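Local atomic coordinates of thioredoxin reductase (Streptomyces clavuligerus, PDB entry 4NTD), a protein that is an FAD-dependent oxidoreductase, known as HlmI, that catalyses disulfide bond formation in natural products such as holomycin. Residues V33-A38 / V56-S61. Residues are numbered along the deposited sequence; the frame is centred on the assembly and turned at random.
With FAD (flavin-adenine dinucleotide), chain C.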
loop_
_atom_site.group_PDB
_atom_site.type_symbol
_atom_site.label_atom_id
_atom_site.label_comp_id
_atom_site.label_asym_id
_atom_site.label_seq_id
_atom_site.Cartn_x
_atom_site.Cartn_y
_atom_site.Cartn_z
ATOM N N VAL A 33 0.569 2.967 -21.267
ATOM C CA VAL A 33 -0.423 3.013 -20.193
ATOM C C VAL A 33 -1.085 4.385 -20.102
ATOM O O VAL A 33 -0.409 5.413 -20.143
ATOM C CB VAL A 33 0.203 2.693 -18.815
ATOM C CG1 VAL A 33 -0.888 2.452 -17.777
ATOM C CG2 VAL A 33 1.128 1.487 -18.900
ATOM N N VAL A 34 -2.412 4.386 -19.991
ATOM C CA VAL A 34 -3.148 5.577 -19.589
ATOM C C VAL A 34 -3.636 5.371 -18.158
ATOM O O VAL A 34 -4.324 4.389 -17.859
ATOM C CB VAL A 34 -4.333 5.892 -20.527
ATOM C CG1 VAL A 34 -5.162 7.049 -19.976
ATOM C CG2 VAL A 34 -3.826 6.237 -21.919
ATOM N N VAL A 35 -3.255 6.292 -17.279
ATOM C CA VAL A 35 -3.684 6.277 -15.887
ATOM C C VAL A 35 -4.804 7.302 -15.748
ATOM O O VAL A 35 -4.601 8.490 -16.005
ATOM C CB VAL A 35 -2.518 6.610 -14.934
ATOM C CG1 VAL A 35 -2.979 6.588 -13.483
ATOM C CG2 VAL A 35 -1.373 5.625 -15.134
ATOM N N ILE A 36 -5.988 6.829 -15.363
ATOM C CA ILE A 36 -7.164 7.685 -15.231
ATOM C C ILE A 36 -7.352 8.031 -13.756
ATOM O O ILE A 36 -7.764 7.188 -12.952
ATOM C CB ILE A 36 -8.424 7.008 -15.809
ATOM C CG1 ILE A 36 -8.156 6.550 -17.251
ATOM C CG2 ILE A 36 -9.607 7.970 -15.767
ATOM C CD1 ILE A 36 -9.257 5.712 -17.863
ATOM N N GLY A 37 -7.036 9.280 -13.418
ATOM C CA GLY A 37 -7.020 9.747 -12.035
ATOM C C GLY A 37 -5.594 9.872 -11.534
ATOM O O GLY A 37 -4.805 8.932 -11.663
ATOM N N ALA A 38 -5.265 11.034 -10.973
ATOM C CA ALA A 38 -3.922 11.314 -10.469
ATOM C C ALA A 38 -3.964 11.749 -9.007
ATOM O O ALA A 38 -3.371 12.762 -8.620
ATOM C CB ALA A 38 -3.236 12.366 -11.330
ATOM N N VAL A 56 3.702 6.749 -20.509
ATOM C CA VAL A 56 2.507 6.933 -19.688
ATOM C C VAL A 56 1.867 8.293 -19.939
ATOM O O VAL A 56 2.559 9.309 -19.998
ATOM C CB VAL A 56 2.859 6.828 -18.187
ATOM C CG1 VAL A 56 1.630 7.052 -17.312
ATOM C CG2 VAL A 56 3.489 5.476 -17.885
ATOM N N VAL A 57 0.543 8.297 -20.079
ATOM C CA VAL A 57 -0.244 9.527 -20.075
ATOM C C VAL A 57 -1.230 9.444 -18.912
ATOM O O VAL A 57 -1.942 8.451 -18.772
ATOM C CB VAL A 57 -1.018 9.728 -21.394
ATOM C CG1 VAL A 57 -1.871 10.991 -21.332
ATOM C CG2 VAL A 57 -0.058 9.792 -22.574
ATOM N N LEU A 58 -1.251 10.475 -18.071
ATOM C CA LEU A 58 -2.246 10.580 -17.009
ATOM C C LEU A 58 -3.317 11.573 -17.422
ATOM O O LEU A 58 -3.002 12.647 -17.936
ATOM C CB LEU A 58 -1.616 11.052 -15.700
ATOM C CG LEU A 58 -0.532 10.156 -15.099
ATOM C CD1 LEU A 58 0.858 10.619 -15.513
ATOM C CD2 LEU A 58 -0.670 10.109 -13.585
ATOM N N VAL A 59 -4.578 11.205 -17.202
ATOM C CA VAL A 59 -5.704 12.116 -17.388
ATOM C C VAL A 59 -6.401 12.259 -16.036
ATOM O O VAL A 59 -6.835 11.263 -15.453
ATOM C CB VAL A 59 -6.704 11.599 -18.443
ATOM C CG1 VAL A 59 -7.773 12.648 -18.723
ATOM C CG2 VAL A 59 -5.985 11.221 -19.732
ATOM N N ASP A 60 -6.491 13.490 -15.535
ATOM C CA ASP A 60 -7.038 13.742 -14.199
ATOM C C ASP A 60 -7.923 14.985 -14.179
ATOM O O ASP A 60 -7.544 16.031 -14.702
ATOM C CB ASP A 60 -5.909 13.901 -13.182
ATOM C CG ASP A 60 -6.423 14.225 -11.794
ATOM O OD1 ASP A 60 -6.865 13.295 -11.088
ATOM O OD2 ASP A 60 -6.391 15.412 -11.414
ATOM N N SER A 61 -9.089 14.868 -13.547
ATOM C CA SER A 61 -10.088 15.940 -13.552
ATOM C C SER A 61 -9.936 16.965 -12.415
ATOM O O SER A 61 -10.721 17.911 -12.333
ATOM C CB SER A 61 -11.499 15.342 -13.545
ATOM O OG SER A 61 -11.719 14.536 -12.404
HETATM P PA FAD C . -8.318 10.417 -5.091
HETATM O O1A FAD C . -7.208 10.956 -4.229
HETATM O O2A FAD C . -9.728 10.856 -4.799
HETATM O O5B FAD C . -7.982 10.787 -6.614
HETATM C C5B FAD C . -8.859 10.393 -7.662
HETATM C C4B FAD C . -8.633 11.323 -8.841
HETATM O O4B FAD C . -9.310 10.811 -9.985
HETATM C C3B FAD C . -9.182 12.727 -8.592
HETATM O O3B FAD C . -8.144 13.706 -8.723
HETATM C C2B FAD C . -10.265 12.910 -9.642
HETATM O O2B FAD C . -10.308 14.245 -10.156
HETATM C C1B FAD C . -9.860 11.910 -10.712
HETATM N N9A FAD C . -10.938 11.407 -11.591
HETATM C C8A FAD C . -12.083 10.813 -11.209
HETATM N N7A FAD C . -12.816 10.456 -12.292
HETATM C C5A FAD C . -12.129 10.820 -13.388
HETATM C C6A FAD C . -12.324 10.737 -14.849
HETATM N N6A FAD C . -13.447 10.181 -15.357
HETATM N N1A FAD C . -11.353 11.239 -15.649
HETATM C C2A FAD C . -10.230 11.800 -15.153
HETATM N N3A FAD C . -9.990 11.901 -13.831
HETATM C C4A FAD C . -10.884 11.439 -12.920
HETATM N N1 FAD C . -6.580 9.879 3.972
HETATM C C2 FAD C . -5.415 9.921 4.658
HETATM O O2 FAD C . -4.597 8.996 4.477
HETATM N N3 FAD C . -5.115 10.911 5.518
HETATM C C4 FAD C . -5.955 11.936 5.747
HETATM O O4 FAD C . -5.652 12.838 6.554
HETATM C C4X FAD C . -7.250 11.974 5.027
HETATM N N5 FAD C . -8.162 12.964 5.193
HETATM C C5X FAD C . -9.341 12.939 4.517
HETATM C C6 FAD C . -10.258 13.969 4.706
HETATM C C7 FAD C . -11.474 13.977 4.029
HETATM C C7M FAD C . -12.454 15.103 4.250
HETATM C C8 FAD C . -11.800 12.875 3.088
HETATM C C8M FAD C . -13.114 12.859 2.351
HETATM C C9 FAD C . -10.889 11.842 2.893
HETATM C C9A FAD C . -9.668 11.827 3.573
HETATM N N10 FAD C . -8.720 10.787 3.390
HETATM C C10 FAD C . -7.512 10.848 4.105
HETATM C "C1'" FAD C . -8.932 9.656 2.478
HETATM C "C2'" FAD C . -8.370 10.017 1.102
HETATM O "O2'" FAD C . -9.245 10.964 0.471
HETATM C "C3'" FAD C . -8.224 8.789 0.205
HETATM O "O3'" FAD C . -7.410 7.814 0.868
HETATM C "C4'" FAD C . -7.586 9.104 -1.148
HETATM O "O4'" FAD C . -8.206 10.238 -1.765
HETATM C "C5'" FAD C . -7.701 7.927 -2.108
HETATM O "O5'" FAD C . -6.786 8.122 -3.183
HETATM P P FAD C . -7.174 7.741 -4.694
HETATM O O1P FAD C . -7.878 6.412 -4.698
HETATM O O2P FAD C . -5.940 7.956 -5.535
HETATM O O3P FAD C . -8.332 8.800 -5.105
#
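The carboxylate of Asp-60 is met from above its plane by the backbone N-H of Ala-38, which sits 41° out of that plane with Ala-38 N 2.8 Å from Asp-60 OD1. The FAD adenine is sandwiched: Ile-36 CG2 stands over one face, 3.7 Å from N1A, and Ser-61 OG over the other, 3.2 Å from C4A, where it also pairs with ribose hydroxyl O2B. Asp-60 OD1 also accepts FAD O3B at 2.7 Å, while OD2 takes the amide of Gly-62. Asp-60 CG is anti to its N (chi1 177°), which turns the carboxylate to the ribose and the Ala-38 amide. With an alanine here, O3B and the Ala-38 amide would probably lose their shared acceptor and the Gly-62 N-H its partner. Asp-60 CB lies 3.6 Å from Ala-38 CB. Gly-37 CA is 3.3 Å from FAD O4B; a side chain would collide with it, and the backbone angles by themselves call for glycine. Behind this site the strands run parallel, 20° apart, with Val-33 O, Val-57 O, Val-35 O and Val-59 O receiving the amides of Val-57, Val-35, Val-59 and Gly-37 in turn. Val-35 CG2 meets Val-56 CG1 at 4.0 Å, and Leu-58 CD2 reaches Ala-38 CB at 4.1 Å. The two strands are the first and second of the Rossmann-type beta-alpha-beta unit that binds the adenosine half of FAD, joined by helix 40-51: Val-33, Val-56 and Leu-58 face that helix, Ile-36 and Val-59 pack on strand 106-112, and the sheet continues with strand 134-137 beyond strand 31-36 and strand 100-103 beyond strand 56-60.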